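Local coordinates for metallo-beta-lactamase domain-containing protein (Enterococcus faecalis, PDB 2AZ4), which binds two zinc ions in a metallo-beta-lactamase fold and may act as an RNA-binding exonuclease, at residues 28-33 / 83-88; 66-71 / 104-109; 100-105 / 140-145. One frame throughout, in Å; residues are numbered along the deposited sequence.

Interaction 1 (28-33 / 83-88)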
loop_
_atom_site.group_PDB
_atom_site.type_symbol
_atom_site.label_atom_id
_atom_site.label_comp_id
_atom_site.label_asym_id
_atom_site.label_seq_id
_atom_site.Cartn_x
_atom_site.Cartn_y
_atom_site.Cartn_z
ATOM N N LYS A 28 -2.595 26.435 15.303
ATOM C CA LYS A 28 -2.320 27.835 14.934
ATOM C C LYS A 28 -2.424 28.005 13.418
ATOM O O LYS A 28 -3.432 27.624 12.838
ATOM C CB LYS A 28 -0.981 28.337 15.495
ATOM C CG LYS A 28 -0.944 28.493 17.012
ATOM C CD LYS A 28 0.438 28.953 17.435
ATOM C CE LYS A 28 0.441 29.554 18.822
ATOM N NZ LYS A 28 1.838 29.956 19.210
ATOM N N ASP A 29 -1.396 28.558 12.782
ATOM C CA ASP A 29 -1.413 28.739 11.332
ATOM C C ASP A 29 -0.749 27.602 10.537
ATOM O O ASP A 29 -0.338 27.796 9.377
ATOM C CB ASP A 29 -0.814 30.094 10.949
ATOM C CG ASP A 29 0.611 30.265 11.411
ATOM O OD1 ASP A 29 1.169 29.356 12.070
ATOM O OD2 ASP A 29 1.176 31.343 11.106
ATOM N N ALA A 30 -0.670 26.421 11.142
ATOM C CA ALA A 30 -0.185 25.260 10.411
ATOM C C ALA A 30 -1.183 24.108 10.396
ATOM O O ALA A 30 -1.986 23.930 11.334
ATOM C CB ALA A 30 1.188 24.805 10.950
ATOM N N HIS A 31 -1.155 23.341 9.309
ATOM C CA HIS A 31 -1.918 22.103 9.258
ATOM C C HIS A 31 -1.266 21.064 8.367
ATOM O O HIS A 31 -0.562 21.405 7.409
ATOM C CB HIS A 31 -3.427 22.338 8.932
ATOM C CG HIS A 31 -3.715 22.935 7.585
ATOM N ND1 HIS A 31 -2.743 23.446 6.749
ATOM C CD2 HIS A 31 -4.895 23.120 6.940
ATOM C CE1 HIS A 31 -3.311 23.906 5.644
ATOM N NE2 HIS A 31 -4.613 23.712 5.733
ATOM N N ILE A 32 -1.468 19.804 8.729
ATOM C CA ILE A 32 -0.981 18.666 7.969
ATOM C C ILE A 32 -2.143 17.757 7.585
ATOM O O ILE A 32 -3.204 17.792 8.216
ATOM C CB ILE A 32 0.091 17.846 8.723
ATOM C CG1 ILE A 32 -0.494 17.213 9.993
ATOM C CG2 ILE A 32 1.291 18.725 9.009
ATOM C CD1 ILE A 32 0.438 16.237 10.724
ATOM N N PHE A 33 -1.945 16.987 6.524
ATOM C CA PHE A 33 -2.947 16.058 6.032
ATOM C C PHE A 33 -2.237 14.740 5.753
ATOM O O PHE A 33 -1.038 14.745 5.445
ATOM C CB PHE A 33 -3.606 16.549 4.723
ATOM C CG PHE A 33 -4.373 17.878 4.846
ATOM C CD1 PHE A 33 -5.764 17.896 4.877
ATOM C CD2 PHE A 33 -3.704 19.087 4.879
ATOM C CE1 PHE A 33 -6.472 19.125 4.977
ATOM C CE2 PHE A 33 -4.408 20.320 4.989
ATOM C CZ PHE A 33 -5.786 20.319 5.030
ATOM N N TYR A 83 -3.965 29.193 6.342
ATOM C CA TYR A 83 -2.796 28.593 6.985
ATOM C C TYR A 83 -1.507 29.052 6.303
ATOM O O TYR A 83 -1.429 29.098 5.074
ATOM C CB TYR A 83 -2.921 27.066 6.998
ATOM C CG TYR A 83 -3.991 26.598 7.959
ATOM C CD1 TYR A 83 -3.699 26.403 9.307
ATOM C CD2 TYR A 83 -5.294 26.360 7.525
ATOM C CE1 TYR A 83 -4.673 25.997 10.208
ATOM C CE2 TYR A 83 -6.285 25.941 8.421
ATOM C CZ TYR A 83 -5.961 25.773 9.764
ATOM O OH TYR A 83 -6.926 25.365 10.657
ATOM N N GLN A 84 -0.516 29.425 7.106
ATOM C CA GLN A 84 0.797 29.808 6.575
ATOM C C GLN A 84 1.652 28.604 6.199
ATOM O O GLN A 84 2.504 28.715 5.310
ATOM C CB GLN A 84 1.567 30.686 7.565
ATOM C CG GLN A 84 1.046 32.128 7.630
ATOM C CD GLN A 84 1.130 32.824 6.283
ATOM O OE1 GLN A 84 0.106 33.190 5.687
ATOM N NE2 GLN A 84 2.349 32.982 5.781
ATOM N N HIS A 85 1.422 27.472 6.876
ATOM C CA HIS A 85 2.254 26.259 6.720
ATOM C C HIS A 85 1.350 25.062 6.491
ATOM O O HIS A 85 0.469 24.791 7.300
ATOM C CB HIS A 85 3.112 25.996 7.970
ATOM C CG HIS A 85 3.883 27.192 8.444
ATOM N ND1 HIS A 85 5.077 27.584 7.877
ATOM C CD2 HIS A 85 3.635 28.077 9.443
ATOM C CE1 HIS A 85 5.521 28.669 8.490
ATOM N NE2 HIS A 85 4.668 28.984 9.446
ATOM N N THR A 86 1.571 24.357 5.377
ATOM C CA THR A 86 0.747 23.226 5.001
ATOM C C THR A 86 1.683 22.141 4.513
ATOM O O THR A 86 2.690 22.441 3.862
ATOM C CB THR A 86 -0.229 23.592 3.855
ATOM O OG1 THR A 86 -1.014 24.750 4.216
ATOM C CG2 THR A 86 -1.155 22.406 3.541
ATOM N N ALA A 87 1.357 20.883 4.813
ATOM C CA ALA A 87 2.116 19.765 4.249
ATOM C C ALA A 87 1.286 18.505 4.241
ATOM O O ALA A 87 0.341 18.356 5.036
ATOM C CB ALA A 87 3.416 19.523 5.055
ATOM N N VAL A 88 1.669 17.568 3.375
ATOM C CA VAL A 88 0.928 16.332 3.255
ATOM C C VAL A 88 1.927 15.193 3.426
ATOM O O VAL A 88 3.043 15.255 2.925
ATOM C CB VAL A 88 0.133 16.196 1.895
ATOM C CG1 VAL A 88 -0.545 14.825 1.765
ATOM C CG2 VAL A 88 -0.916 17.270 1.727
#

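Interaction 2 (66-71 / 104-109)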
loop_
_atom_site.group_PDB
_atom_site.type_symbol
_atom_site.label_atom_id
_atom_site.label_comp_id
_atom_site.label_asym_id
_atom_site.label_seq_id
_atom_site.Cartn_x
_atom_site.Cartn_y
_atom_site.Cartn_z
ATOM N N LEU A 66 -5.913 23.365 -0.873
ATOM C CA LEU A 66 -5.061 22.194 -0.881
ATOM C C LEU A 66 -4.967 21.592 -2.287
ATOM O O LEU A 66 -3.891 21.150 -2.707
ATOM C CB LEU A 66 -5.546 21.161 0.155
ATOM C CG LEU A 66 -4.537 20.074 0.576
ATOM C CD1 LEU A 66 -3.374 20.603 1.398
ATOM C CD2 LEU A 66 -5.192 18.901 1.303
ATOM N N TYR A 67 -6.068 21.579 -3.032
ATOM C CA TYR A 67 -6.013 20.994 -4.373
ATOM C C TYR A 67 -5.335 21.977 -5.329
ATOM O O TYR A 67 -5.364 23.180 -5.093
ATOM C CB TYR A 67 -7.393 20.586 -4.895
ATOM C CG TYR A 67 -8.068 19.489 -4.102
ATOM C CD1 TYR A 67 -7.473 18.221 -3.959
ATOM C CD2 TYR A 67 -9.302 19.701 -3.507
ATOM C CE1 TYR A 67 -8.099 17.226 -3.231
ATOM C CE2 TYR A 67 -9.936 18.698 -2.770
ATOM C CZ TYR A 67 -9.336 17.473 -2.643
ATOM O OH TYR A 67 -9.971 16.473 -1.937
ATOM N N ASP A 68 -4.687 21.447 -6.365
ATOM C CA ASP A 68 -3.980 22.250 -7.372
ATOM C C ASP A 68 -4.976 23.284 -7.895
ATOM O O ASP A 68 -5.982 22.908 -8.459
ATOM C CB ASP A 68 -3.505 21.302 -8.486
ATOM C CG ASP A 68 -2.687 21.998 -9.601
ATOM O OD1 ASP A 68 -2.593 23.241 -9.644
ATOM O OD2 ASP A 68 -2.131 21.255 -10.450
ATOM N N PRO A 69 -4.706 24.588 -7.700
ATOM C CA PRO A 69 -5.655 25.615 -8.161
ATOM C C PRO A 69 -6.008 25.537 -9.648
ATOM O O PRO A 69 -7.121 25.910 -10.031
ATOM C CB PRO A 69 -4.907 26.930 -7.915
ATOM C CG PRO A 69 -3.514 26.559 -7.648
ATOM C CD PRO A 69 -3.526 25.191 -7.068
ATOM N N ARG A 70 -5.071 25.057 -10.472
ATOM C CA ARG A 70 -5.274 24.986 -11.919
ATOM C C ARG A 70 -6.448 24.075 -12.290
ATOM O O ARG A 70 -6.997 24.169 -13.384
ATOM C CB ARG A 70 -3.990 24.514 -12.616
ATOM C CG ARG A 70 -2.734 25.367 -12.311
ATOM C CD ARG A 70 -1.513 24.740 -12.960
ATOM N NE ARG A 70 -1.178 23.462 -12.320
ATOM C CZ ARG A 70 -0.220 22.648 -12.732
ATOM N NH1 ARG A 70 0.501 22.959 -13.802
ATOM N NH2 ARG A 70 0.022 21.522 -12.077
ATOM N N LEU A 71 -6.825 23.187 -11.380
ATOM C CA LEU A 71 -7.973 22.304 -11.603
ATOM C C LEU A 71 -9.292 23.085 -11.646
ATOM O O LEU A 71 -10.302 22.591 -12.159
ATOM C CB LEU A 71 -8.044 21.213 -10.516
ATOM C CG LEU A 71 -6.907 20.178 -10.450
ATOM C CD1 LEU A 71 -6.999 19.344 -9.149
ATOM C CD2 LEU A 71 -6.894 19.273 -11.684
ATOM N N LEU A 104 -2.776 17.191 -5.644
ATOM C CA LEU A 104 -2.221 18.027 -4.581
ATOM C C LEU A 104 -1.482 19.227 -5.176
ATOM O O LEU A 104 -0.592 19.067 -6.000
ATOM C CB LEU A 104 -1.288 17.226 -3.665
ATOM C CG LEU A 104 -0.689 18.008 -2.473
ATOM C CD1 LEU A 104 -1.744 18.621 -1.488
ATOM C CD2 LEU A 104 0.386 17.219 -1.710
ATOM N N ASP A 105 -1.874 20.423 -4.759
ATOM C CA ASP A 105 -1.165 21.663 -5.089
ATOM C C ASP A 105 0.376 21.482 -5.115
ATOM O O ASP A 105 0.993 21.196 -4.091
ATOM C CB ASP A 105 -1.565 22.728 -4.065
ATOM C CG ASP A 105 -1.085 24.116 -4.422
ATOM O OD1 ASP A 105 -0.265 24.236 -5.343
ATOM O OD2 ASP A 105 -1.497 25.085 -3.736
ATOM N N PRO A 106 1.001 21.653 -6.301
ATOM C CA PRO A 106 2.463 21.591 -6.470
ATOM C C PRO A 106 3.249 22.374 -5.421
ATOM O O PRO A 106 4.332 21.938 -5.021
ATOM C CB PRO A 106 2.696 22.208 -7.866
ATOM C CG PRO A 106 1.378 22.133 -8.553
ATOM C CD PRO A 106 0.289 21.908 -7.569
ATOM N N ALA A 107 2.716 23.516 -4.983
ATOM C CA ALA A 107 3.347 24.341 -3.934
ATOM C C ALA A 107 3.304 23.727 -2.528
ATOM O O ALA A 107 4.074 24.107 -1.642
ATOM C CB ALA A 107 2.735 25.746 -3.926
ATOM N N VAL A 108 2.412 22.772 -2.303
ATOM C CA VAL A 108 2.355 22.127 -0.986
ATOM C C VAL A 108 3.328 20.942 -0.999
ATOM O O VAL A 108 3.232 20.120 -1.876
ATOM C CB VAL A 108 0.914 21.669 -0.651
ATOM C CG1 VAL A 108 0.876 20.864 0.671
ATOM C CG2 VAL A 108 -0.004 22.881 -0.567
ATOM N N PRO A 109 4.288 20.882 -0.041
ATOM C CA PRO A 109 5.181 19.722 -0.004
ATOM C C PRO A 109 4.488 18.433 0.377
ATOM O O PRO A 109 3.558 18.435 1.187
ATOM C CB PRO A 109 6.204 20.089 1.068
ATOM C CG PRO A 109 5.497 21.131 1.949
ATOM C CD PRO A 109 4.634 21.887 0.981
HETATM O O HOH W 1 -4.342 24.949 -3.223
#

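Interaction 3 (100-105 / 140-145)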
loop_
_atom_site.group_PDB
_atom_site.type_symbol
_atom_site.label_atom_id
_atom_site.label_comp_id
_atom_site.label_asym_id
_atom_site.label_seq_id
_atom_site.Cartn_x
_atom_site.Cartn_y
_atom_site.Cartn_z
ATOM N N MET A 100 -4.683 10.041 -5.394
ATOM C CA MET A 100 -4.879 11.393 -5.903
ATOM C C MET A 100 -3.734 12.374 -5.687
ATOM O O MET A 100 -3.956 13.587 -5.799
ATOM C CB MET A 100 -6.232 11.999 -5.436
ATOM C CG MET A 100 -6.324 12.418 -3.966
ATOM S SD MET A 100 -7.772 13.460 -3.588
ATOM C CE MET A 100 -7.538 13.637 -1.813
ATOM N N ILE A 101 -2.513 11.896 -5.406
ATOM C CA ILE A 101 -1.438 12.856 -5.087
ATOM C C ILE A 101 -1.208 13.887 -6.223
ATOM O O ILE A 101 -0.798 15.018 -5.957
ATOM C CB ILE A 101 -0.093 12.207 -4.663
ATOM C CG1 ILE A 101 0.436 11.257 -5.762
ATOM C CG2 ILE A 101 -0.234 11.518 -3.275
ATOM C CD1 ILE A 101 1.902 10.975 -5.601
ATOM N N ASN A 102 -1.517 13.519 -7.472
ATOM C CA ASN A 102 -1.297 14.469 -8.574
ATOM C C ASN A 102 -2.243 15.662 -8.527
ATOM O O ASN A 102 -2.000 16.678 -9.190
ATOM C CB ASN A 102 -1.390 13.811 -9.943
ATOM C CG ASN A 102 -0.166 12.978 -10.284
ATOM O OD1 ASN A 102 -0.240 12.052 -11.115
ATOM N ND2 ASN A 102 0.959 13.318 -9.706
ATOM N N TYR A 103 -3.308 15.542 -7.736
ATOM C CA TYR A 103 -4.220 16.681 -7.529
ATOM C C TYR A 103 -3.778 17.614 -6.399
ATOM O O TYR A 103 -4.358 18.690 -6.198
ATOM C CB TYR A 103 -5.646 16.187 -7.265
ATOM C CG TYR A 103 -6.395 15.723 -8.496
ATOM C CD1 TYR A 103 -5.849 15.847 -9.788
ATOM C CD2 TYR A 103 -7.663 15.155 -8.367
ATOM C CE1 TYR A 103 -6.574 15.413 -10.924
ATOM C CE2 TYR A 103 -8.385 14.738 -9.473
ATOM C CZ TYR A 103 -7.846 14.860 -10.741
ATOM O OH TYR A 103 -8.605 14.423 -11.819
ATOM N N LEU A 104 -2.776 17.191 -5.644
ATOM C CA LEU A 104 -2.221 18.027 -4.581
ATOM C C LEU A 104 -1.482 19.227 -5.176
ATOM O O LEU A 104 -0.592 19.067 -6.000
ATOM C CB LEU A 104 -1.288 17.226 -3.665
ATOM C CG LEU A 104 -0.689 18.008 -2.473
ATOM C CD1 LEU A 104 -1.744 18.621 -1.488
ATOM C CD2 LEU A 104 0.386 17.219 -1.710
ATOM N N ASP A 105 -1.874 20.423 -4.759
ATOM C CA ASP A 105 -1.165 21.663 -5.089
ATOM C C ASP A 105 0.376 21.482 -5.115
ATOM O O ASP A 105 0.993 21.196 -4.091
ATOM C CB ASP A 105 -1.565 22.728 -4.065
ATOM C CG ASP A 105 -1.085 24.116 -4.422
ATOM O OD1 ASP A 105 -0.265 24.236 -5.343
ATOM O OD2 ASP A 105 -1.497 25.085 -3.736
ATOM N N PHE A 140 3.274 11.263 -15.626
ATOM C CA PHE A 140 3.855 12.177 -14.639
ATOM C C PHE A 140 3.451 11.819 -13.194
ATOM O O PHE A 140 2.282 11.554 -12.919
ATOM C CB PHE A 140 3.428 13.600 -14.959
ATOM C CG PHE A 140 3.735 14.610 -13.877
ATOM C CD1 PHE A 140 4.923 15.328 -13.901
ATOM C CD2 PHE A 140 2.818 14.857 -12.859
ATOM C CE1 PHE A 140 5.200 16.289 -12.931
ATOM C CE2 PHE A 140 3.086 15.804 -11.883
ATOM C CZ PHE A 140 4.278 16.526 -11.916
ATOM N N THR A 141 4.427 11.820 -12.287
ATOM C CA THR A 141 4.146 11.738 -10.853
ATOM C C THR A 141 4.704 12.996 -10.208
ATOM O O THR A 141 5.852 13.357 -10.455
ATOM C CB THR A 141 4.776 10.513 -10.200
ATOM O OG1 THR A 141 4.306 9.324 -10.845
ATOM C CG2 THR A 141 4.407 10.453 -8.732
ATOM N N ARG A 142 3.888 13.668 -9.401
ATOM C CA ARG A 142 4.308 14.907 -8.749
ATOM C C ARG A 142 5.467 14.701 -7.754
ATOM O O ARG A 142 5.779 13.555 -7.363
ATOM C CB ARG A 142 3.102 15.629 -8.122
ATOM C CG ARG A 142 2.547 14.999 -6.819
ATOM C CD ARG A 142 3.234 15.608 -5.596
ATOM N NE ARG A 142 2.569 16.826 -5.238
ATOM C CZ ARG A 142 3.009 17.800 -4.460
ATOM N NH1 ARG A 142 4.209 17.800 -3.888
ATOM N NH2 ARG A 142 2.182 18.814 -4.268
ATOM N N GLU A 143 6.135 15.799 -7.403
ATOM C CA GLU A 143 7.301 15.754 -6.509
ATOM C C GLU A 143 6.945 15.155 -5.138
ATOM O O GLU A 143 5.869 15.448 -4.592
ATOM C CB GLU A 143 7.880 17.168 -6.300
ATOM C CG GLU A 143 8.387 17.846 -7.568
ATOM C CD GLU A 143 8.879 19.281 -7.352
ATOM O OE1 GLU A 143 8.832 19.787 -6.210
ATOM O OE2 GLU A 143 9.321 19.897 -8.348
ATOM N N MET A 144 7.850 14.328 -4.606
ATOM C CA MET A 144 7.781 13.835 -3.226
ATOM C C MET A 144 9.140 14.092 -2.595
ATOM O O MET A 144 10.174 13.853 -3.222
ATOM C CB MET A 144 7.481 12.315 -3.190
ATOM C CG MET A 144 6.012 11.971 -3.524
ATOM S SD MET A 144 5.670 10.227 -3.582
ATOM C CE MET A 144 5.763 9.955 -5.332
ATOM N N ILE A 145 9.142 14.582 -1.359
ATOM C CA ILE A 145 10.376 14.679 -0.569
ATOM C C ILE A 145 10.584 13.339 0.117
ATOM O O ILE A 145 9.890 13.014 1.093
ATOM C CB ILE A 145 10.317 15.825 0.433
ATOM C CG1 ILE A 145 10.180 17.158 -0.319
ATOM C CG2 ILE A 145 11.593 15.878 1.296
ATOM C CD1 ILE A 145 9.759 18.326 0.579
#

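Interaction 1 (28-33 / 83-88)
His31 holds CG between its backbone N and carbonyl carbon (chi1 63°), while Tyr83 turns CG anti to the carbonyl carbon (chi1 -71°), and these two rotations lay the rings on each other. The result is a face-to-face stack with centroids 3.8 Å apart and planes inclined by 16°. The overlap is offset: Tyr83 CD2 lies 3.3 Å from His31 NE2, over the rim of the imidazole rather than its middle. Phe33 comes to the other imidazole face edge-first, its CE2 poised over the ring centre. Thr86 presents CG2 to Phe33 CE2 at 4.1 Å.

Under these side chains, from Ala30 opposite His85 onward, the strands run parallel in step. His31 N donates to His85 O at 3.0 Å and Phe33 N to Ala87 O at 3.1 Å, while His31 O accepts from Ala87 N at 3.3 Å. Just before the paired strands, Asp29 O takes the N-H of His85, with a weak second bond from Gln84. The opposite face carries Ala30, Ile32, His85 and Ala87; Ala30 CB meets His85 CB at 3.7 Å, and Val155 of strand 152-155 packs over all four. The alternating bonds and paired faces are those of neighbouring parallel strands, here 30-34 and 85-89 in a mixed beta sheet of the metallo-beta-lactamase fold.

Interaction 2 (66-71 / 104-109)
The backbones of 66-71 and 104-109 meet at one bridge, where Tyr67 and Leu104 have their CA atoms 4.8 Å apart. It joins the loop between helix 51-56 and strand 85-89 to the loop leading into strand 110-113, away from the zinc site. Asp105 N donates to Leu66 O at 3.0 Å with an N-H...O angle of 157°, and the backbone of Asp68 is bonded to Tyr103. Beyond the bridge, Asp105 to Val108 form a type I beta turn, closed by Val108 N on Asp105 O.

Among the side chains, Leu66 CG packs on Leu104 CD1 at 3.8 Å. With CG anti to the backbone N (chi1 -178°), Asp68 lays its carboxylate against the Pro106 ring, CG to CD 3.6 Å. Arg70 grips that carboxylate side-on through NE and NH2, the shortest bond being NH2 to OD2 at 2.7 Å, and its backbone N reaches OD1 from above the carboxylate plane in an Asx turn. Asp105 makes an Asx turn too, OD1 accepting from Ala107 N at 3.1 Å. One water donates to both Tyr67 O and Asp105 OD2.

Asp68 is thus gripped within its own segment, while Asp105 divides its oxygens between Ala107 N and the water. The Arg70 salt bridge would probably temper any repulsion between the two carboxylates, whose OD1 atoms are 5.0 Å apart.

Interaction 3 (100-105 / 140-145)
Arg142 reaches across to the carbonyl oxygen of Leu104, joining the loop that holds a short 3-10 segment (101-103) to the chain that leads into edge strand 145-147 of the metallo-beta-lactamase fold. This is the tightly packed part. Arg142 has CG between its backbone N and carbonyl carbon (chi1 74°) and bends again at chi2 and chi3, which curls the guanidinium back toward 104-105. NH2 donates to Leu104 O at 3.3 Å. The bond is straight at its hydrogen (169°), yet the donor stands 74° out of the carbonyl plane, well off a lone-pair direction. Asp105 O is a neighbour at the guanidinium edge, 2.7 Å from the same NH2. Val108 O is a further acceptor for NH2, and Glu143 O lies in the guanidinium plane, 3.0 Å from NH1, which donates to it. Leu104 CD2 closes over one face of the group, 3.5 Å from NH2. Bonds at both terminal nitrogens therefore fix the guanidinium's rotation while a methyl group presses on its flat side. The buried Asn102 side chain slides past Arg142 in the opposite direction, its amide nearly coplanar with the guanidinium and close to the backbone of Phe140 and Arg142.

The other part is looser and mostly apolar. Ile101 CD1 touches Thr141 CG2 at 4.0 Å and Met144 CE at 4.0 Å, where the Ile101 and Met144 side chains cross at about a right angle; strand 110-113 adds Leu110 beside both. On the more open side, the partly exposed Phe140 ring leans obliquely toward Asn102. Ile101 lies about 8 Å, side chain to side chain, from the zinc ligand His97. At the buried centre, Arg142 NE, 3.9 Å from Ile101 O, has no hydrogen-bond partner in the model.

From the N terminus, strand 30-34 is met first, and interaction 1 closes a long loop when 83-88 pairs beside it. Segment 66-71 departs from within that loop and finds its partner only at 104-109, so interactions 1 and 2 cross. Interaction 3 starts at 100-105, sharing Leu104 and Asp105 with interaction 2, and closes at 140-145; it follows interaction 1 in series. The physical joints are close: Val88 CG2 packs on Leu104 CD1, and Val88 N probably bonds Pro109 O. Together they tie the 30-34/85-89 strand pair to the loops leading into strands 110-113 and 145-147, all on the same side of the chain's centre.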